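Local coordinates for protein NAD nucleotidase (Haemophilus influenzae, PDB 3ZTV) that degrades NAD to adenosine and nicotinamide riboside in the periplasm, acting as a zinc-dependent 5'-nucleotidase with NAD(P) pyrophosphatase activity, at residues N434-K447 / I503-Y516. Residues are numbered along the deposited sequence; the frame is centred on the assembly and turned at random.
Sequences NTLYTYKMEGSLVK and IDDNKRYLVGTNAY. With ADN (adenosine), chain D.
Val511 lays its CG2 methyl against Met441, 3.6 Å from CG, in the middle of an antiparallel pair of strands in the mixed sheet of the 5'-nucleotidase C-terminal domain. Met441 SD lies beside the same methyl, and Val446 CG2 meets it from the following helix; Phe527 and Leu530 of helix 525-530 also pack on Met441. Backbone bonds join Tyr437 to Thr513, Tyr439 to Val511 and Met441 to Tyr509, two per pair. On the opposite face of the sheet, Lys440 CG lies 3.2 Å above one face of the Arg508 guanidinium, towards its rim. The Lys440 chain, bent at its second torsion (74°), then carries NZ to Arg508 O, 3.2 Å away and above the carbonyl plane, while the guanidinium forms a salt bridge with Glu537. Where the helix begins, Lys447 stretches past Ile503, and its NZ meets Asp505 OD1 on the syn side at 2.8 Å. At the far end, just beyond the strands, lie two residues of the adenosine pocket: Tyr516 spreads its ring over one face of the adenine, centred near C5, and Asn434 reads the base edge, ND2 donating to N1 at 2.8 Å and OD1 accepting from N6 at 3.0 Å.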
ATOM      1  N   ASN A 434     -16.306 -30.392  10.989  1.00 11.33           N
ATOM      2  CA  ASN A 434     -15.271 -29.855  10.108  1.00  9.83           C
ATOM      3  C   ASN A 434     -15.509 -28.395   9.771  1.00  9.38           C
ATOM      4  O   ASN A 434     -16.644 -27.920   9.804  1.00 10.69           O
ATOM      5  CB  ASN A 434     -15.218 -30.626   8.789  1.00 10.14           C
ATOM      6  CG  ASN A 434     -14.833 -32.073   8.967  1.00 11.79           C
ATOM      7  OD1 ASN A 434     -13.996 -32.416   9.803  1.00 13.45           O
ATOM      8  ND2 ASN A 434     -15.444 -32.939   8.167  1.00 11.46           N
ATOM      9  N   THR A 435     -14.432 -27.694   9.425  1.00 10.11           N
ATOM     10  CA  THR A 435     -14.547 -26.368   8.835  1.00  9.24           C
ATOM     11  C   THR A 435     -13.990 -26.438   7.416  1.00  9.18           C
ATOM     12  O   THR A 435     -13.281 -27.380   7.063  1.00  9.74           O
ATOM     13  CB  THR A 435     -13.758 -25.314   9.634  1.00  9.59           C
ATOM     14  OG1 THR A 435     -12.420 -25.782   9.824  1.00 11.19           O
ATOM     15  CG2 THR A 435     -14.411 -25.058  10.992  1.00 10.46           C
ATOM     16  N   LEU A 436     -14.302 -25.430   6.615  1.00  8.20           N
ATOM     17  CA  LEU A 436     -13.784 -25.340   5.255  1.00  8.73           C
ATOM     18  C   LEU A 436     -12.326 -24.872   5.271  1.00  8.52           C
ATOM     19  O   LEU A 436     -11.985 -23.897   5.955  1.00  9.36           O
ATOM     20  CB  LEU A 436     -14.638 -24.372   4.443  1.00  8.58           C
ATOM     21  CG  LEU A 436     -14.240 -24.113   2.989  1.00 10.37           C
ATOM     22  CD1 LEU A 436     -14.392 -25.361   2.138  1.00 11.72           C
ATOM     23  CD2 LEU A 436     -15.099 -22.998   2.428  1.00 11.09           C
ATOM     24  N   TYR A 437     -11.478 -25.559   4.505  1.00  8.32           N
ATOM     25  CA  TYR A 437     -10.039 -25.302   4.444  1.00  8.77           C
ATOM     26  C   TYR A 437      -9.661 -25.120   2.970  1.00  8.86           C
ATOM     27  O   TYR A 437     -10.134 -25.884   2.121  1.00 10.36           O
ATOM     28  CB  TYR A 437      -9.284 -26.509   5.021  1.00  9.60           C
ATOM     29  CG  TYR A 437      -7.859 -26.201   5.425  1.00 10.26           C
ATOM     30  CD1 TYR A 437      -6.849 -26.107   4.477  1.00 10.54           C
ATOM     31  CD2 TYR A 437      -7.531 -25.972   6.755  1.00 10.93           C
ATOM     32  CE1 TYR A 437      -5.547 -25.801   4.846  1.00 11.18           C
ATOM     33  CE2 TYR A 437      -6.238 -25.663   7.129  1.00 12.29           C
ATOM     34  CZ  TYR A 437      -5.251 -25.582   6.169  1.00 11.49           C
ATOM     35  OH  TYR A 437      -3.953 -25.275   6.527  1.00 15.89           O
ATOM     36  N   THR A 438      -8.830 -24.131   2.641  1.00  8.83           N
ATOM     37  CA  THR A 438      -8.435 -23.945   1.239  1.00  9.46           C
ATOM     38  C   THR A 438      -6.937 -24.044   1.004  1.00  8.66           C
ATOM     39  O   THR A 438      -6.131 -23.743   1.887  1.00  9.88           O
ATOM     40  CB  THR A 438      -8.940 -22.602   0.629  1.00  9.74           C
ATOM     41  OG1 THR A 438      -8.263 -21.493   1.242  1.00 11.15           O
ATOM     42  CG2 THR A 438     -10.444 -22.445   0.800  1.00 10.68           C
ATOM     43  N   TYR A 439      -6.588 -24.452  -0.215  1.00  9.64           N
ATOM     44  CA  TYR A 439      -5.227 -24.412  -0.731  1.00 11.72           C
ATOM     45  C   TYR A 439      -5.240 -23.770  -2.109  1.00  9.94           C
ATOM     46  O   TYR A 439      -6.224 -23.868  -2.843  1.00 11.58           O
ATOM     47  CB  TYR A 439      -4.661 -25.820  -0.901  1.00 10.70           C
ATOM     48  CG  TYR A 439      -4.355 -26.566   0.376  1.00 10.43           C
ATOM     49  CD1 TYR A 439      -3.346 -26.137   1.232  1.00 10.38           C
ATOM     50  CD2 TYR A 439      -5.045 -27.731   0.708  1.00 10.59           C
ATOM     51  CE1 TYR A 439      -3.053 -26.822   2.388  1.00 11.31           C
ATOM     52  CE2 TYR A 439      -4.752 -28.430   1.865  1.00 11.88           C
ATOM     53  CZ  TYR A 439      -3.749 -27.969   2.698  1.00 11.73           C
ATOM     54  OH  TYR A 439      -3.453 -28.646   3.850  1.00 13.72           O
ATOM     55  N   LYS A 440      -4.132 -23.124  -2.463  1.00 11.03           N
ATOM     56  CA  LYS A 440      -3.934 -22.606  -3.813  1.00 13.70           C
ATOM     57  C   LYS A 440      -2.934 -23.544  -4.475  1.00 13.07           C
ATOM     58  O   LYS A 440      -1.782 -23.609  -4.057  1.00 14.30           O
ATOM     59  CB  LYS A 440      -3.373 -21.183  -3.756  1.00 14.76           C
ATOM     60  CG  LYS A 440      -3.211 -20.512  -5.113  1.00 16.73           C
ATOM     61  CD  LYS A 440      -4.549 -20.099  -5.697  1.00 17.44           C
ATOM     62  CE  LYS A 440      -4.357 -19.183  -6.897  1.00 21.90           C
ATOM     63  NZ  LYS A 440      -5.647 -18.846  -7.556  1.00 23.78           N
ATOM     64  N   MET A 441      -3.373 -24.292  -5.483  1.00 13.09           N
ATOM     65  CA  MET A 441      -2.600 -25.435  -5.958  1.00 14.25           C
ATOM     66  C   MET A 441      -2.785 -25.684  -7.451  1.00 12.71           C
ATOM     67  O   MET A 441      -3.872 -25.498  -7.995  1.00 12.50           O
ATOM     68  CB  MET A 441      -2.981 -26.690  -5.159  1.00 13.98           C
ATOM     69  CG  MET A 441      -4.464 -27.042  -5.226  1.00 12.84           C
ATOM     70  SD  MET A 441      -5.004 -28.344  -4.086  1.00 12.60           S
ATOM     71  CE  MET A 441      -4.129 -29.764  -4.729  1.00 13.69           C
ATOM     72  N   GLU A 442      -1.708 -26.112  -8.102  1.00 14.16           N
ATOM     73  CA  GLU A 442      -1.732 -26.385  -9.536  1.00 15.08           C
ATOM     74  C   GLU A 442      -2.673 -27.532  -9.904  1.00 13.95           C
ATOM     75  O   GLU A 442      -2.911 -28.442  -9.107  1.00 13.69           O
ATOM     76  CB  GLU A 442      -0.321 -26.694 -10.048  1.00 15.56           C
ATOM     77  CG  GLU A 442       0.600 -25.481 -10.117  1.00 18.36           C
ATOM     78  CD  GLU A 442       1.258 -25.138  -8.788  1.00 20.05           C
ATOM     79  OE1 GLU A 442       0.961 -25.797  -7.770  1.00 21.00           O
ATOM     80  OE2 GLU A 442       2.084 -24.201  -8.764  1.00 25.19           O
ATOM     81  N   GLY A 443      -3.202 -27.482 -11.122  1.00 13.28           N
ATOM     82  CA  GLY A 443      -4.087 -28.524 -11.611  1.00 12.70           C
ATOM     83  C   GLY A 443      -3.496 -29.919 -11.528  1.00 12.83           C
ATOM     84  O   GLY A 443      -4.217 -30.889 -11.299  1.00 13.20           O
ATOM     85  N   SER A 444      -2.186 -30.033 -11.723  1.00 13.79           N
ATOM     86  CA  SER A 444      -1.529 -31.335 -11.638  1.00 13.07           C
ATOM     87  C   SER A 444      -1.672 -31.947 -10.243  1.00 14.19           C
ATOM     88  O   SER A 444      -1.801 -33.162 -10.093  1.00 14.13           O
ATOM     89  CB  SER A 444      -0.053 -31.218 -12.022  1.00 17.51           C
ATOM     90  OG  SER A 444       0.620 -30.310 -11.163  1.00 17.48           O
ATOM     91  N   LEU A 445      -1.652 -31.096  -9.220  1.00 14.07           N
ATOM     92  CA  LEU A 445      -1.820 -31.556  -7.844  1.00 12.04           C
ATOM     93  C   LEU A 445      -3.274 -31.900  -7.533  1.00 11.81           C
ATOM     94  O   LEU A 445      -3.546 -32.762  -6.697  1.00 11.29           O
ATOM     95  CB  LEU A 445      -1.305 -30.504  -6.863  1.00 14.06           C
ATOM     96  CG  LEU A 445       0.209 -30.285  -6.860  1.00 16.48           C
ATOM     97  CD1 LEU A 445       0.561 -29.045  -6.057  1.00 16.01           C
ATOM     98  CD2 LEU A 445       0.932 -31.508  -6.317  1.00 17.89           C
ATOM     99  N   VAL A 446      -4.203 -31.215  -8.190  1.00 12.15           N
ATOM    100  CA  VAL A 446      -5.617 -31.546  -8.052  1.00 11.37           C
ATOM    101  C   VAL A 446      -5.845 -32.957  -8.582  1.00 12.06           C
ATOM    102  O   VAL A 446      -6.506 -33.768  -7.935  1.00 11.37           O
ATOM    103  CB  VAL A 446      -6.533 -30.545  -8.780  1.00 11.95           C
ATOM    104  CG1 VAL A 446      -7.994 -30.999  -8.694  1.00 13.14           C
ATOM    105  CG2 VAL A 446      -6.367 -29.145  -8.190  1.00 12.51           C
ATOM    106  N   LYS A 447      -5.279 -33.253  -9.749  1.00 12.14           N
ATOM    107  CA  LYS A 447      -5.358 -34.604 -10.296  1.00 11.94           C
ATOM    108  C   LYS A 447      -4.784 -35.612  -9.303  1.00 10.81           C
ATOM    109  O   LYS A 447      -5.401 -36.644  -9.028  1.00 11.86           O
ATOM    110  CB  LYS A 447      -4.613 -34.702 -11.631  1.00 14.06           C
ATOM    111  CG  LYS A 447      -5.303 -34.007 -12.800  1.00 13.85           C
ATOM    112  CD  LYS A 447      -4.487 -34.153 -14.085  1.00 14.92           C
ATOM    113  CE  LYS A 447      -5.223 -33.613 -15.299  1.00 16.64           C
ATOM    114  NZ  LYS A 447      -4.358 -33.573 -16.523  1.00 20.21           N
ATOM    115  N   ILE A 503      -9.329 -29.263 -17.114  1.00 12.71           N
ATOM    116  CA  ILE A 503      -8.424 -28.746 -16.097  1.00 13.30           C
ATOM    117  C   ILE A 503      -7.074 -28.461 -16.751  1.00 14.91           C
ATOM    118  O   ILE A 503      -6.677 -29.149 -17.696  1.00 16.21           O
ATOM    119  CB  ILE A 503      -8.267 -29.713 -14.893  1.00 13.38           C
ATOM    120  CG1 ILE A 503      -7.625 -28.987 -13.706  1.00 12.85           C
ATOM    121  CG2 ILE A 503      -7.460 -30.945 -15.287  1.00 13.91           C
ATOM    122  CD1 ILE A 503      -7.737 -29.743 -12.386  1.00 12.54           C
ATOM    123  N   ASP A 504      -6.390 -27.435 -16.257  1.00 14.50           N
ATOM    124  CA  ASP A 504      -5.083 -27.025 -16.761  1.00 16.18           C
ATOM    125  C   ASP A 504      -4.022 -27.391 -15.725  1.00 16.07           C
ATOM    126  O   ASP A 504      -4.020 -26.853 -14.617  1.00 14.95           O
ATOM    127  CB  ASP A 504      -5.092 -25.513 -17.007  1.00 19.08           C
ATOM    128  CG  ASP A 504      -3.781 -24.988 -17.572  1.00 19.52           C
ATOM    129  OD1 ASP A 504      -2.744 -25.668 -17.461  1.00 19.76           O
ATOM    130  OD2 ASP A 504      -3.795 -23.866 -18.120  1.00 24.62           O
ATOM    131  N   ASP A 505      -3.130 -28.310 -16.083  1.00 15.86           N
ATOM    132  CA  ASP A 505      -2.099 -28.793 -15.168  1.00 16.05           C
ATOM    133  C   ASP A 505      -1.292 -27.679 -14.502  1.00 15.99           C
ATOM    134  O   ASP A 505      -0.819 -27.838 -13.376  1.00 16.29           O
ATOM    135  CB  ASP A 505      -1.129 -29.732 -15.894  1.00 18.09           C
ATOM    136  CG  ASP A 505      -1.716 -31.104 -16.154  1.00 22.94           C
ATOM    137  OD1 ASP A 505      -2.779 -31.423 -15.580  1.00 22.24           O
ATOM    138  OD2 ASP A 505      -1.096 -31.869 -16.928  1.00 23.95           O
ATOM    139  N   ASN A 506      -1.123 -26.565 -15.206  1.00 16.85           N
ATOM    140  CA  ASN A 506      -0.229 -25.507 -14.746  1.00 17.83           C
ATOM    141  C   ASN A 506      -0.935 -24.323 -14.091  1.00 18.52           C
ATOM    142  O   ASN A 506      -0.286 -23.476 -13.474  1.00 21.42           O
ATOM    143  CB  ASN A 506       0.655 -25.025 -15.901  1.00 21.90           C
ATOM    144  CG  ASN A 506       1.566 -26.116 -16.429  1.00 22.38           C
ATOM    145  OD1 ASN A 506       2.132 -26.894 -15.661  1.00 25.08           O
ATOM    146  ND2 ASN A 506       1.702 -26.185 -17.749  1.00 28.24           N
ATOM    147  N   LYS A 507      -2.255 -24.257 -14.231  1.00 16.86           N
ATOM    148  CA  LYS A 507      -3.029 -23.204 -13.589  1.00 16.42           C
ATOM    149  C   LYS A 507      -3.142 -23.478 -12.091  1.00 16.70           C
ATOM    150  O   LYS A 507      -3.326 -24.621 -11.672  1.00 15.98           O
ATOM    151  CB  LYS A 507      -4.424 -23.085 -14.215  1.00 17.56           C
ATOM    152  CG  LYS A 507      -5.327 -22.069 -13.524  1.00 18.32           C
ATOM    153  CD  LYS A 507      -6.642 -21.871 -14.252  1.00 17.36           C
ATOM    154  CE  LYS A 507      -7.603 -21.026 -13.419  1.00 19.26           C
ATOM    155  NZ  LYS A 507      -8.874 -20.717 -14.130  1.00 23.38           N
ATOM    156  N   ARG A 508      -3.000 -22.427 -11.290  1.00 15.97           N
ATOM    157  CA  ARG A 508      -3.175 -22.531  -9.848  1.00 16.48           C
ATOM    158  C   ARG A 508      -4.633 -22.256  -9.487  1.00 16.83           C
ATOM    159  O   ARG A 508      -5.145 -21.160  -9.712  1.00 18.15           O
ATOM    160  CB  ARG A 508      -2.233 -21.569  -9.115  1.00 18.86           C
ATOM    161  CG  ARG A 508      -0.762 -21.939  -9.256  1.00 18.71           C
ATOM    162  CD  ARG A 508       0.165 -20.894  -8.639  1.00 25.06           C
ATOM    163  NE  ARG A 508       0.212 -20.967  -7.181  1.00 25.93           N
ATOM    164  CZ  ARG A 508      -0.038 -19.942  -6.370  1.00 24.84           C
ATOM    165  NH1 ARG A 508      -0.357 -18.757  -6.874  1.00 28.82           N
ATOM    166  NH2 ARG A 508       0.032 -20.099  -5.055  1.00 23.23           N
ATOM    167  N   TYR A 509      -5.297 -23.276  -8.948  1.00 13.32           N
ATOM    168  CA  TYR A 509      -6.697 -23.191  -8.548  1.00 13.96           C
ATOM    169  C   TYR A 509      -6.826 -22.954  -7.049  1.00 11.86           C
ATOM    170  O   TYR A 509      -6.011 -23.445  -6.272  1.00 13.35           O
ATOM    171  CB  TYR A 509      -7.422 -24.494  -8.901  1.00 13.68           C
ATOM    172  CG  TYR A 509      -7.488 -24.769 -10.387  1.00 12.08           C
ATOM    173  CD1 TYR A 509      -6.485 -25.489 -11.025  1.00 11.89           C
ATOM    174  CD2 TYR A 509      -8.551 -24.313 -11.148  1.00 11.92           C
ATOM    175  CE1 TYR A 509      -6.539 -25.734 -12.387  1.00 13.74           C
ATOM    176  CE2 TYR A 509      -8.612 -24.553 -12.510  1.00 12.47           C
ATOM    177  CZ  TYR A 509      -7.608 -25.265 -13.120  1.00 13.25           C
ATOM    178  OH  TYR A 509      -7.675 -25.502 -14.482  1.00 14.71           O
ATOM    179  N   LEU A 510      -7.855 -22.212  -6.649  1.00 10.86           N
ATOM    180  CA  LEU A 510      -8.206 -22.149  -5.232  1.00 11.16           C
ATOM    181  C   LEU A 510      -9.173 -23.286  -4.947  1.00 10.25           C
ATOM    182  O   LEU A 510     -10.285 -23.324  -5.486  1.00 10.57           O
ATOM    183  CB  LEU A 510      -8.811 -20.800  -4.844  1.00 12.32           C
ATOM    184  CG  LEU A 510      -9.075 -20.616  -3.343  1.00 12.12           C
ATOM    185  CD1 LEU A 510      -7.784 -20.640  -2.555  1.00 12.92           C
ATOM    186  CD2 LEU A 510      -9.813 -19.318  -3.098  1.00 14.34           C
ATOM    187  N   VAL A 511      -8.717 -24.211  -4.109  1.00 10.71           N
ATOM    188  CA  VAL A 511      -9.419 -25.457  -3.847  1.00  9.71           C
ATOM    189  C   VAL A 511      -9.893 -25.497  -2.400  1.00 10.36           C
ATOM    190  O   VAL A 511      -9.110 -25.249  -1.475  1.00 10.68           O
ATOM    191  CB  VAL A 511      -8.490 -26.657  -4.112  1.00 10.53           C
ATOM    192  CG1 VAL A 511      -9.151 -27.961  -3.688  1.00 10.61           C
ATOM    193  CG2 VAL A 511      -8.073 -26.693  -5.591  1.00 11.60           C
ATOM    194  N   GLY A 512     -11.175 -25.793  -2.206  1.00  8.91           N
ATOM    195  CA  GLY A 512     -11.719 -25.944  -0.865  1.00  9.17           C
ATOM    196  C   GLY A 512     -11.992 -27.396  -0.527  1.00 11.39           C
ATOM    197  O   GLY A 512     -12.426 -28.177  -1.380  1.00 10.29           O
ATOM    198  N   THR A 513     -11.750 -27.769   0.724  1.00  8.57           N
ATOM    199  CA  THR A 513     -12.046 -29.120   1.190  1.00  9.19           C
ATOM    200  C   THR A 513     -12.361 -29.038   2.687  1.00  8.85           C
ATOM    201  O   THR A 513     -12.394 -27.941   3.239  1.00 10.78           O
ATOM    202  CB  THR A 513     -10.887 -30.074   0.872  1.00  9.26           C
ATOM    203  OG1 THR A 513     -11.296 -31.425   1.094  1.00 10.57           O
ATOM    204  CG2 THR A 513      -9.678 -29.764   1.730  1.00 10.58           C
ATOM    205  N   ASN A 514     -12.622 -30.166   3.340  1.00  9.62           N
ATOM    206  CA  ASN A 514     -12.869 -30.115   4.776  1.00  8.55           C
ATOM    207  C   ASN A 514     -11.549 -30.240   5.540  1.00  9.19           C
ATOM    208  O   ASN A 514     -10.565 -30.757   5.018  1.00 10.69           O
ATOM    209  CB  ASN A 514     -13.907 -31.155   5.230  1.00  9.65           C
ATOM    210  CG  ASN A 514     -13.412 -32.571   5.097  1.00  9.67           C
ATOM    211  OD1 ASN A 514     -12.442 -32.960   5.742  1.00 10.42           O
ATOM    212  ND2 ASN A 514     -14.085 -33.360   4.263  1.00 11.24           N
ATOM    213  N   ALA A 515     -11.543 -29.765   6.783  1.00 11.22           N
ATOM    214  CA  ALA A 515     -10.329 -29.719   7.590  1.00 12.29           C
ATOM    215  C   ALA A 515      -9.722 -31.097   7.849  1.00 11.67           C
ATOM    216  O   ALA A 515      -8.508 -31.224   7.994  1.00 13.46           O
ATOM    217  CB  ALA A 515     -10.611 -29.008   8.901  1.00 13.25           C
ATOM    218  N   TYR A 516     -10.571 -32.119   7.906  1.00 11.24           N
ATOM    219  CA  TYR A 516     -10.125 -33.488   8.148  1.00 12.63           C
ATOM    220  C   TYR A 516      -9.210 -33.993   7.030  1.00 11.73           C
ATOM    221  O   TYR A 516      -8.064 -34.351   7.275  1.00 13.53           O
ATOM    222  CB  TYR A 516     -11.354 -34.391   8.342  1.00 12.58           C
ATOM    223  CG  TYR A 516     -11.117 -35.887   8.436  1.00 13.19           C
ATOM    224  CD1 TYR A 516     -10.725 -36.486   9.631  1.00 16.29           C
ATOM    225  CD2 TYR A 516     -11.342 -36.707   7.338  1.00 15.26           C
ATOM    226  CE1 TYR A 516     -10.538 -37.863   9.708  1.00 16.38           C
ATOM    227  CE2 TYR A 516     -11.159 -38.071   7.407  1.00 16.76           C
ATOM    228  CZ  TYR A 516     -10.757 -38.647   8.590  1.00 17.05           C
ATOM    229  OH  TYR A 516     -10.577 -40.013   8.648  1.00 21.43           O
TER
HETATM  230  O5' ADN D1600     -15.492 -44.442   9.845  1.00 29.03           O
HETATM  231  C5' ADN D1600     -14.278 -43.797   9.452  1.00 21.36           C
HETATM  232  C4' ADN D1600     -14.534 -43.009   8.173  1.00 18.48           C
HETATM  233  O4' ADN D1600     -15.410 -41.910   8.438  1.00 17.36           O
HETATM  234  C3' ADN D1600     -13.273 -42.408   7.585  1.00 16.87           C
HETATM  235  O3' ADN D1600     -12.654 -43.304   6.657  1.00 20.38           O
HETATM  236  C2' ADN D1600     -13.780 -41.156   6.893  1.00 14.93           C
HETATM  237  O2' ADN D1600     -14.197 -41.443   5.553  1.00 16.73           O
HETATM  238  C1' ADN D1600     -15.003 -40.758   7.698  1.00 16.23           C
HETATM  239  N9  ADN D1600     -14.640 -39.675   8.637  1.00 13.80           N
HETATM  240  C8  ADN D1600     -14.213 -39.800   9.910  1.00 15.51           C
HETATM  241  N7  ADN D1600     -13.979 -38.579  10.463  1.00 15.58           N
HETATM  242  C5  ADN D1600     -14.255 -37.646   9.524  1.00 13.72           C
HETATM  243  C6  ADN D1600     -14.237 -36.169   9.420  1.00 14.88           C
HETATM  244  N6  ADN D1600     -13.855 -35.381  10.451  1.00 14.66           N
HETATM  245  N1  ADN D1600     -14.613 -35.619   8.249  1.00 12.85           N
HETATM  246  C2  ADN D1600     -15.000 -36.363   7.197  1.00 13.68           C
HETATM  247  N3  ADN D1600     -15.043 -37.702   7.218  1.00 13.23           N
HETATM  248  C4  ADN D1600     -14.695 -38.382   8.334  1.00 14.45           C
HETATM  249  O   HOH W   1       2.146 -28.306 -12.553  1.00 26.06           O
HETATM  250  O   HOH W   2      -5.420 -31.602 -18.478  1.00 22.38           O